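Local coordinates for putative NADP oxidoreductase BF3122 (Bacteroides fragilis, PDB 3D1L), which is a putative NADP-dependent oxidoreductase that probably binds its dinucleotide cofactor through a Rossmann-type domain, although its substrate is not established, at residues Ala69-Val74 with Leu97-Ala102; Asp133-Pro138 with Leu159-Tyr164; Leu25-Tyr30 with Gln52-Glu57. All coordinates share one frame; numbering follows the deposited sequence. Where two conformers were deposited one is given.

Contact 1: residues Ala69-Val74 with Leu97-Ala102; sequences AKLYIV and LMVHTA
Two neighbouring parallel strands of the Rossmann-type sheet, 71-74 and 97-100, meet here as the outer members of a beta-alpha-beta unit whose crossover helix is 78-89. Their axes approach to 4.7 Å, and Leu71 pairs with Leu97, Tyr72 with Met98, Ile73 with Val99 and Val74 with His100. The hydrogen bonds alternate as a parallel pair requires. Leu97 N gives to Lys70 O, Tyr72 N to Leu97 O at 2.9 Å, Val99 N to Tyr72 O, and Val74 N to Val99 O at 2.8 Å. Past Val74 the bonding weakens: Thr101 N reaches Val74 O by a weak bond, while Thr101 OG1 bonds to Ser75 OG.

On one sheet face Leu71 lies beside Leu97 and Ile73 beside Val99. A chi1 of -179° together with a chi2 of 67° directs Leu71 CD1 across to Leu97 CB at 3.9 Å and on toward Val99 CG1. Ile73 CG1 meets Val99 CG2, and Ile73 CG2 touches Thr101 CG2 at 3.5 Å, the two side chains crossing nearly at a right angle. The opposite face carries Tyr72, Met98, Val74 and His100. There the chain of Met98, a selenomethionine, bends at chi2 and chi3, bringing its CE to 3.5 Å from Tyr72 CB; SE stands 5.4 Å from the Tyr72 ring centroid and 51° off its normal, an oblique Met-aromatic contact. The Tyr72 hydroxyl is hydrogen-bonded to Asn66 O.

Strand 12-16 flanks 71-74 on its other edge, with backbone hydrogen bonds from Ile73 to Val14 and Ile16, and Met98 is backbone-bonded onward to His116. Helix 146-157 packs on Leu71, Leu97 and Val99, whereas helix 20-31 covers Ile73 and Thr101.

Contact 2: residues Asp133-Pro138 with Leu159-Tyr164; sequences DFKEIP and LSNRVY
A chi1 of 170° swings the Ser160 hydroxyl away from its own N and onto Ile137 O, while the chi2 bend of Lys135 lays its aliphatic chain beside Leu159 O. The Ser160 OG to Ile137 O hydrogen bond is short, 2.5 Å, with the donor tilted 28° from the carbonyl plane. The same OG accepts from Arg162 N at 2.8 Å, forming an ST turn, so one hydroxyl both closes its own turn and grips the facing loop. Next to it, Asn161 N donates to Lys135 O at 2.8 Å. Farther out, a water bridges the two side chains, accepting from Lys135 NZ and donating to Asn161 OD1. In one of the two conformers of Arg162, Glu136 OE1 lies near the guanidinium plane, a tentative approach that at 4.1 Å from Arg162 NE falls short of a salt bridge; Arg162 NH2 instead forms a salt bridge with Asp204 of the second subunit.

Apolar contacts frame these polar ones. Phe134 CD2 approaches Leu159 CB obliquely at 4.3 Å, one face of the Phe134 ring is covered by Ile137 CD1 of its own loop, and Pro138 CB reaches the edge of the Tyr164 ring. The contact joins the loops leading into the parallel strands 139-143 and 163-165, at their N-terminal ends; helix 146-157 connects these strands as a beta-alpha-beta crossover.

Contact 3: residues Leu25-Tyr30 with Gln52-Glu57; sequences LAKALY and QKVEAE
Lys53, near the end of helix 44-53, opens the contact with Tyr30 of helix 20-31: its carbonyl O lies over one face of the tyrosine ring, 3.4 Å from Tyr30 CE2. Its side chain runs alongside that of Lys27, with the two CD atoms 4.4 Å apart. The two ammonium groups stay farther from one another, and Lys27 NZ is engaged in a salt bridge with Glu131.

Val54 follows and makes the broadest contact of its segment. Its CA sits over the same ring face, 3.8 Å from the Tyr30 centroid and 15° off the normal, which meets the geometry of a CH-pi contact. In Tyr30 a chi1 near 170° throws the ring outward from the helix and brings its face against the Lys53-Val54 backbone. The Val54 branch CG1 lies against the helix, 3.8 Å from Tyr30 CB and, one turn back, 4.1 Å from Ala26 CB; it also nears the CG of Lys27.

At Glu55 the chain adopts positive phi and psi, and the side chain, extended beyond CG, comes back to the hydroxyl end of the ring. Tyr30 OH donates to Glu55 OE1 at 2.5 Å. The carboxylate plane stands 83° from the ring plane, and OE1 lies at the ring edge, while the hydroxyl meets OE1 from above the carboxylate plane. Packing over the face and a bond at the rim thus both restrain the ring.

Past Glu55 the chain turns away from helix 20-31 and runs into strand 57-59, where Glu57 forms backbone hydrogen bonds with Val37 and Val39 of strand 35-40. Ile36 of that strand touches both Tyr30 and Val54, and Leu25 and Leu29 pack helix 20-31 on strand 71-74.

Helix 20-31 is the element shared by all three neighbourhoods. Contact 3 touches contact 1 through Leu29 CD1, 3.9 Å from Ile73 CD1, and touches contact 2 where Phe134 CD1 lies 3.6 Å from Ala28 CB and Leu159 CD1 3.8 Å from Leu25 CD1. Contacts 1 and 2 do not touch: their nearest atoms are about 8 Å apart, though both reach the same mixed sheet. The GxGxxA pattern at Gly17, Gly19 and Ala22, consistent with dinucleotide binding, lies close to Ile73 and Ala26. A bound 2-mercapto-propion aldehyde lies about 8 Å from the Ile137 side chain, which packs on the pocket residue Gln124, and one lies about 11 Å from that of Thr101.

Contact 1: residues Ala69-Val74 with Leu97-Ala102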
loop_
_atom_site.group_PDB
_atom_site.type_symbol
_atom_site.label_atom_id
_atom_site.label_comp_id
_atom_site.label_asym_id
_atom_site.label_seq_id
_atom_site.Cartn_x
_atom_site.Cartn_y
_atom_site.Cartn_z
ATOM N N ALA B 69 21.746 -12.521 31.929
ATOM C CA ALA B 69 21.806 -12.641 30.483
ATOM C C ALA B 69 23.009 -11.910 29.887
ATOM O O ALA B 69 23.585 -10.999 30.508
ATOM C CB ALA B 69 20.493 -12.124 29.857
ATOM N N LYS B 70 23.338 -12.291 28.662
ATOM C CA LYS B 70 24.458 -11.747 27.908
ATOM C C LYS B 70 24.039 -10.567 27.038
ATOM O O LYS B 70 24.825 -9.649 26.780
ATOM C CB LYS B 70 25.060 -12.882 27.050
ATOM C CG LYS B 70 26.083 -12.485 26.007
ATOM C CD LYS B 70 27.367 -11.918 26.566
ATOM C CE LYS B 70 28.097 -11.190 25.424
ATOM N NZ LYS B 70 29.388 -10.533 25.784
ATOM N N LEU B 71 22.789 -10.579 26.591
ATOM C CA LEU B 71 22.306 -9.548 25.701
ATOM C C LEU B 71 20.945 -9.036 26.148
ATOM O O LEU B 71 20.014 -9.818 26.358
ATOM C CB LEU B 71 22.246 -10.067 24.251
ATOM C CG LEU B 71 21.758 -9.063 23.194
ATOM C CD1 LEU B 71 22.777 -7.934 23.043
ATOM C CD2 LEU B 71 21.523 -9.743 21.835
ATOM N N TYR B 72 20.863 -7.715 26.282
ATOM C CA TYR B 72 19.656 -7.018 26.631
ATOM C C TYR B 72 19.238 -6.132 25.457
ATOM O O TYR B 72 19.948 -5.181 25.096
ATOM C CB TYR B 72 19.895 -6.188 27.888
ATOM C CG TYR B 72 20.121 -7.062 29.112
ATOM C CD1 TYR B 72 19.048 -7.404 29.935
ATOM C CD2 TYR B 72 21.396 -7.557 29.435
ATOM C CE1 TYR B 72 19.222 -8.212 31.052
ATOM C CE2 TYR B 72 21.582 -8.359 30.570
ATOM C CZ TYR B 72 20.482 -8.680 31.357
ATOM O OH TYR B 72 20.601 -9.459 32.453
ATOM N N ILE B 73 18.100 -6.472 24.853
ATOM C CA ILE B 73 17.587 -5.738 23.693
ATOM C C ILE B 73 16.504 -4.779 24.146
ATOM O O ILE B 73 15.442 -5.203 24.610
ATOM C CB ILE B 73 17.038 -6.661 22.596
ATOM C CG1 ILE B 73 18.110 -7.684 22.159
ATOM C CG2 ILE B 73 16.519 -5.779 21.393
ATOM C CD1 ILE B 73 17.616 -8.745 21.205
ATOM N N VAL B 74 16.805 -3.491 24.046
ATOM C CA VAL B 74 15.956 -2.461 24.600
ATOM C C VAL B 74 15.202 -1.775 23.467
ATOM O O VAL B 74 15.797 -1.203 22.553
ATOM C CB VAL B 74 16.775 -1.473 25.475
ATOM C CG1 VAL B 74 15.886 -0.449 26.132
ATOM C CG2 VAL B 74 17.629 -2.254 26.524
ATOM N N LEU B 97 25.864 -7.201 27.061
ATOM C CA LEU B 97 25.776 -6.168 26.043
ATOM C C LEU B 97 24.397 -5.508 26.093
ATOM O O LEU B 97 23.377 -6.210 26.014
ATOM C CB LEU B 97 26.097 -6.825 24.685
ATOM C CG LEU B 97 26.278 -6.143 23.332
ATOM C CD1 LEU B 97 26.895 -4.767 23.445
ATOM C CD2 LEU B 97 27.111 -7.025 22.360
HETATM N N MSE B 98 24.346 -4.187 26.290
HETATM C CA MSE B 98 23.051 -3.457 26.175
HETATM C C MSE B 98 22.959 -2.778 24.837
HETATM O O MSE B 98 23.807 -1.943 24.482
HETATM C CB MSE B 98 22.773 -2.381 27.242
HETATM C CG MSE B 98 23.690 -2.285 28.406
HETATM SE SE MSE B 98 23.841 -3.896 29.439
HETATM C CE MSE B 98 21.957 -4.104 29.797
ATOM N N VAL B 99 21.921 -3.135 24.102
ATOM C CA VAL B 99 21.645 -2.515 22.817
ATOM C C VAL B 99 20.241 -1.933 22.787
ATOM O O VAL B 99 19.339 -2.389 23.493
ATOM C CB VAL B 99 21.869 -3.505 21.623
ATOM C CG1 VAL B 99 23.270 -4.109 21.685
ATOM C CG2 VAL B 99 20.796 -4.603 21.576
ATOM N N HIS B 100 20.063 -0.891 21.986
ATOM C CA HIS B 100 18.717 -0.446 21.674
ATOM C C HIS B 100 18.448 -0.643 20.197
ATOM O O HIS B 100 19.357 -0.959 19.436
ATOM C CB HIS B 100 18.465 0.974 22.142
ATOM C CG HIS B 100 19.247 2.005 21.411
ATOM N ND1 HIS B 100 18.935 2.398 20.123
ATOM C CD2 HIS B 100 20.313 2.751 21.787
ATOM C CE1 HIS B 100 19.772 3.350 19.744
ATOM N NE2 HIS B 100 20.619 3.579 20.731
ATOM N N THR B 101 17.192 -0.488 19.811
ATOM C CA THR B 101 16.746 -0.810 18.464
ATOM C C THR B 101 16.218 0.410 17.705
ATOM O O THR B 101 15.485 0.266 16.709
ATOM C CB THR B 101 15.640 -1.844 18.530
ATOM O OG1 THR B 101 14.627 -1.377 19.419
ATOM C CG2 THR B 101 16.175 -3.159 19.079
ATOM N N ALA B 102 16.530 1.605 18.185
ATOM C CA ALA B 102 15.949 2.809 17.593
ATOM C C ALA B 102 16.807 3.341 16.460
ATOM O O ALA B 102 18.026 3.402 16.573
ATOM C CB ALA B 102 15.738 3.858 18.617
#

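Contact 2: residues Asp133-Pro138 with Leu159-Tyr164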
loop_
_atom_site.group_PDB
_atom_site.type_symbol
_atom_site.label_atom_id
_atom_site.label_comp_id
_atom_site.label_asym_id
_atom_site.label_seq_id
_atom_site.Cartn_x
_atom_site.Cartn_y
_atom_site.Cartn_z
ATOM N N ASP B 133 9.532 -11.988 6.695
ATOM C CA ASP B 133 10.776 -12.660 6.444
ATOM C C ASP B 133 11.935 -11.738 6.834
ATOM O O ASP B 133 12.234 -10.734 6.135
ATOM C CB ASP B 133 10.864 -13.055 4.971
ATOM C CG ASP B 133 11.857 -14.187 4.730
ATOM O OD1 ASP B 133 12.391 -14.757 5.728
ATOM O OD2 ASP B 133 12.080 -14.513 3.535
ATOM N N PHE B 134 12.565 -12.066 7.964
ATOM C CA PHE B 134 13.818 -11.429 8.370
ATOM C C PHE B 134 14.992 -11.564 7.394
ATOM O O PHE B 134 15.888 -10.711 7.404
ATOM C CB PHE B 134 14.225 -11.878 9.766
ATOM C CG PHE B 134 13.774 -10.945 10.826
ATOM C CD1 PHE B 134 12.435 -10.938 11.234
ATOM C CD2 PHE B 134 14.664 -10.034 11.375
ATOM C CE1 PHE B 134 12.008 -10.057 12.199
ATOM C CE2 PHE B 134 14.250 -9.130 12.344
ATOM C CZ PHE B 134 12.921 -9.138 12.756
ATOM N N LYS B 135 14.980 -12.595 6.540
ATOM C CA LYS B 135 16.085 -12.804 5.594
ATOM C C LYS B 135 16.416 -11.560 4.769
ATOM O O LYS B 135 17.596 -11.273 4.520
ATOM C CB LYS B 135 15.874 -14.023 4.686
ATOM C CG LYS B 135 15.955 -15.371 5.436
ATOM C CD LYS B 135 17.387 -15.743 5.850
ATOM C CE LYS B 135 17.395 -16.894 6.873
ATOM N NZ LYS B 135 18.775 -17.341 7.226
ATOM N N GLU B 136 15.402 -10.799 4.377
ATOM C CA GLU B 136 15.688 -9.611 3.577
ATOM C C GLU B 136 15.614 -8.242 4.283
ATOM O O GLU B 136 15.632 -7.203 3.620
ATOM C CB GLU B 136 14.907 -9.652 2.265
ATOM C CG GLU B 136 15.536 -10.649 1.273
ATOM C CD GLU B 136 16.956 -10.254 0.828
ATOM O OE1 GLU B 136 17.087 -9.216 0.148
ATOM O OE2 GLU B 136 17.934 -10.979 1.132
ATOM N N ILE B 137 15.591 -8.260 5.610
ATOM C CA ILE B 137 15.565 -7.037 6.408
ATOM C C ILE B 137 16.964 -6.414 6.588
ATOM O O ILE B 137 17.876 -7.045 7.134
ATOM C CB ILE B 137 14.826 -7.235 7.788
ATOM C CG1 ILE B 137 13.376 -7.707 7.537
ATOM C CG2 ILE B 137 14.810 -5.931 8.570
ATOM C CD1 ILE B 137 12.543 -7.989 8.800
ATOM N N PRO B 138 17.145 -5.177 6.100
ATOM C CA PRO B 138 18.390 -4.468 6.431
ATOM C C PRO B 138 18.570 -4.338 7.959
ATOM O O PRO B 138 17.706 -3.772 8.647
ATOM C CB PRO B 138 18.198 -3.087 5.795
ATOM C CG PRO B 138 17.103 -3.257 4.782
ATOM C CD PRO B 138 16.241 -4.379 5.246
ATOM N N LEU B 159 19.790 -14.235 11.094
ATOM C CA LEU B 159 18.410 -13.834 10.799
ATOM C C LEU B 159 18.234 -13.235 9.407
ATOM O O LEU B 159 17.262 -13.551 8.716
ATOM C CB LEU B 159 17.883 -12.846 11.847
ATOM C CG LEU B 159 17.972 -13.160 13.345
ATOM C CD1 LEU B 159 17.454 -11.974 14.157
ATOM C CD2 LEU B 159 17.246 -14.461 13.755
ATOM N N SER B 160 19.162 -12.349 9.041
ATOM C CA SER B 160 19.106 -11.550 7.842
ATOM C C SER B 160 20.351 -11.769 6.959
ATOM O O SER B 160 21.475 -11.925 7.466
ATOM C CB SER B 160 19.034 -10.075 8.238
ATOM O OG SER B 160 19.209 -9.216 7.108
ATOM N N ASN B 161 20.147 -11.758 5.646
ATOM C CA ASN B 161 21.262 -11.715 4.687
ATOM C C ASN B 161 21.750 -10.302 4.383
ATOM O O ASN B 161 22.611 -10.134 3.524
ATOM C CB ASN B 161 20.833 -12.330 3.357
ATOM C CG ASN B 161 20.460 -13.786 3.482
ATOM O OD1 ASN B 161 21.083 -14.538 4.228
ATOM N ND2 ASN B 161 19.439 -14.199 2.728
ATOM N N ARG B 162 21.165 -9.303 5.054
ATOM C CA ARG B 162 21.502 -7.899 4.812
ATOM C C ARG B 162 21.935 -7.202 6.094
ATOM O O ARG B 162 21.247 -6.327 6.611
ATOM C CB ARG B 162 20.334 -7.151 4.150
ATOM C CG ARG B 162 20.297 -7.252 2.620
ATOM C CD ARG B 162 19.284 -6.259 2.029
ATOM N NE ARG B 162 19.510 -5.977 0.609
ATOM C CZ ARG B 162 20.007 -4.838 0.126
ATOM N NH1 ARG B 162 20.338 -3.838 0.936
ATOM N NH2 ARG B 162 20.172 -4.697 -1.184
ATOM N N VAL B 163 23.094 -7.583 6.592
ATOM C CA VAL B 163 23.607 -7.086 7.879
ATOM C C VAL B 163 24.714 -6.070 7.605
ATOM O O VAL B 163 25.681 -6.388 6.921
ATOM C CB VAL B 163 24.119 -8.293 8.735
ATOM C CG1 VAL B 163 24.841 -7.854 10.074
ATOM C CG2 VAL B 163 22.945 -9.213 9.019
ATOM N N TYR B 164 24.558 -4.848 8.101
ATOM C CA TYR B 164 25.477 -3.770 7.740
ATOM C C TYR B 164 25.994 -3.069 8.975
ATOM O O TYR B 164 25.261 -2.922 9.955
ATOM C CB TYR B 164 24.789 -2.731 6.855
ATOM C CG TYR B 164 24.162 -3.299 5.605
ATOM C CD1 TYR B 164 24.945 -3.864 4.610
ATOM C CD2 TYR B 164 22.775 -3.283 5.429
ATOM C CE1 TYR B 164 24.376 -4.388 3.471
ATOM C CE2 TYR B 164 22.189 -3.805 4.279
ATOM C CZ TYR B 164 23.000 -4.352 3.310
ATOM O OH TYR B 164 22.445 -4.858 2.166
HETATM O O HOH W 1 20.620 -15.278 6.924
#

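Contact 3: residues Leu25-Tyr30 with Gln52-Glu57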
loop_
_atom_site.group_PDB
_atom_site.type_symbol
_atom_site.label_atom_id
_atom_site.label_comp_id
_atom_site.label_asym_id
_atom_site.label_seq_id
_atom_site.Cartn_x
_atom_site.Cartn_y
_atom_site.Cartn_z
ATOM N N LEU B 25 11.280 -9.340 16.194
ATOM C CA LEU B 25 12.678 -9.671 16.419
ATOM C C LEU B 25 12.789 -10.825 17.398
ATOM O O LEU B 25 13.620 -11.684 17.232
ATOM C CB LEU B 25 13.458 -8.460 16.935
ATOM C CG LEU B 25 14.949 -8.623 17.260
ATOM C CD1 LEU B 25 15.774 -9.160 16.061
ATOM C CD2 LEU B 25 15.540 -7.309 17.737
ATOM N N ALA B 26 11.956 -10.849 18.429
ATOM C CA ALA B 26 11.986 -11.992 19.369
ATOM C C ALA B 26 11.596 -13.300 18.711
ATOM O O ALA B 26 12.244 -14.305 18.943
ATOM C CB ALA B 26 11.125 -11.723 20.626
ATOM N N LYS B 27 10.558 -13.290 17.883
ATOM C CA LYS B 27 10.113 -14.515 17.194
ATOM C C LYS B 27 11.181 -15.078 16.236
ATOM O O LYS B 27 11.413 -16.280 16.206
ATOM C CB LYS B 27 8.788 -14.278 16.459
ATOM C CG LYS B 27 7.560 -14.209 17.406
ATOM C CD LYS B 27 6.375 -13.430 16.765
ATOM C CE LYS B 27 5.579 -14.258 15.768
ATOM N NZ LYS B 27 4.290 -13.607 15.351
ATOM N N ALA B 28 11.850 -14.192 15.494
ATOM C CA ALA B 28 12.900 -14.583 14.575
ATOM C C ALA B 28 14.093 -15.203 15.324
ATOM O O ALA B 28 14.629 -16.223 14.887
ATOM C CB ALA B 28 13.327 -13.402 13.731
ATOM N N LEU B 29 14.483 -14.609 16.458
ATOM C CA LEU B 29 15.539 -15.194 17.313
ATOM C C LEU B 29 15.164 -16.569 17.855
ATOM O O LEU B 29 15.948 -17.495 17.750
ATOM C CB LEU B 29 15.880 -14.258 18.460
ATOM C CG LEU B 29 16.553 -12.935 18.055
ATOM C CD1 LEU B 29 16.381 -11.881 19.172
ATOM C CD2 LEU B 29 18.015 -13.200 17.734
ATOM N N TYR B 30 13.967 -16.672 18.443
ATOM C CA TYR B 30 13.366 -17.932 18.933
ATOM C C TYR B 30 13.289 -19.052 17.873
ATOM O O TYR B 30 13.602 -20.220 18.151
ATOM C CB TYR B 30 11.972 -17.609 19.504
ATOM C CG TYR B 30 11.101 -18.775 19.838
ATOM C CD1 TYR B 30 11.335 -19.537 20.984
ATOM C CD2 TYR B 30 10.016 -19.108 19.028
ATOM C CE1 TYR B 30 10.530 -20.595 21.306
ATOM C CE2 TYR B 30 9.200 -20.168 19.339
ATOM C CZ TYR B 30 9.456 -20.913 20.479
ATOM O OH TYR B 30 8.652 -21.980 20.805
ATOM N N GLN B 52 4.727 -15.763 25.872
ATOM C CA GLN B 52 4.119 -17.039 25.486
ATOM C C GLN B 52 4.550 -17.488 24.111
ATOM O O GLN B 52 4.590 -18.693 23.837
ATOM C CB GLN B 52 2.626 -16.898 25.405
ATOM C CG GLN B 52 1.930 -16.920 26.689
ATOM C CD GLN B 52 0.451 -16.777 26.457
ATOM O OE1 GLN B 52 -0.202 -15.939 27.079
ATOM N NE2 GLN B 52 -0.085 -17.574 25.513
ATOM N N LYS B 53 4.815 -16.523 23.224
ATOM C CA LYS B 53 5.189 -16.848 21.857
ATOM C C LYS B 53 6.599 -17.442 21.784
ATOM O O LYS B 53 6.902 -18.219 20.882
ATOM C CB LYS B 53 5.070 -15.615 20.955
ATOM C CG LYS B 53 3.619 -15.189 20.682
ATOM C CD LYS B 53 3.553 -13.747 20.179
ATOM C CE LYS B 53 2.109 -13.247 20.005
ATOM N NZ LYS B 53 2.147 -11.814 19.521
ATOM N N VAL B 54 7.451 -17.088 22.738
ATOM C CA VAL B 54 8.872 -17.393 22.637
ATOM C C VAL B 54 9.319 -18.155 23.861
ATOM O O VAL B 54 10.528 -18.202 24.182
ATOM C CB VAL B 54 9.741 -16.118 22.472
ATOM C CG1 VAL B 54 9.402 -15.393 21.147
ATOM C CG2 VAL B 54 9.567 -15.179 23.669
ATOM N N GLU B 55 8.322 -18.742 24.530
ATOM C CA GLU B 55 8.493 -19.572 25.721
ATOM C C GLU B 55 9.384 -18.955 26.779
ATOM O O GLU B 55 10.296 -19.615 27.255
ATOM C CB GLU B 55 9.000 -20.983 25.330
ATOM C CG GLU B 55 7.982 -21.736 24.487
ATOM C CD GLU B 55 8.479 -23.068 24.012
ATOM O OE1 GLU B 55 9.203 -23.120 22.983
ATOM O OE2 GLU B 55 8.113 -24.077 24.652
ATOM N N ALA B 56 9.089 -17.714 27.161
ATOM C CA ALA B 56 9.923 -16.917 28.086
ATOM C C ALA B 56 9.171 -16.573 29.342
ATOM O O ALA B 56 7.943 -16.570 29.330
ATOM C CB ALA B 56 10.337 -15.595 27.403
ATOM N N GLU B 57 9.904 -16.229 30.404
ATOM C CA GLU B 57 9.330 -15.596 31.605
ATOM C C GLU B 57 8.999 -14.159 31.259
ATOM O O GLU B 57 9.468 -13.654 30.252
ATOM C CB GLU B 57 10.339 -15.579 32.764
ATOM C CG GLU B 57 10.796 -16.941 33.255
ATOM C CD GLU B 57 11.548 -16.860 34.584
ATOM O OE1 GLU B 57 12.184 -15.809 34.877
ATOM O OE2 GLU B 57 11.496 -17.848 35.351
#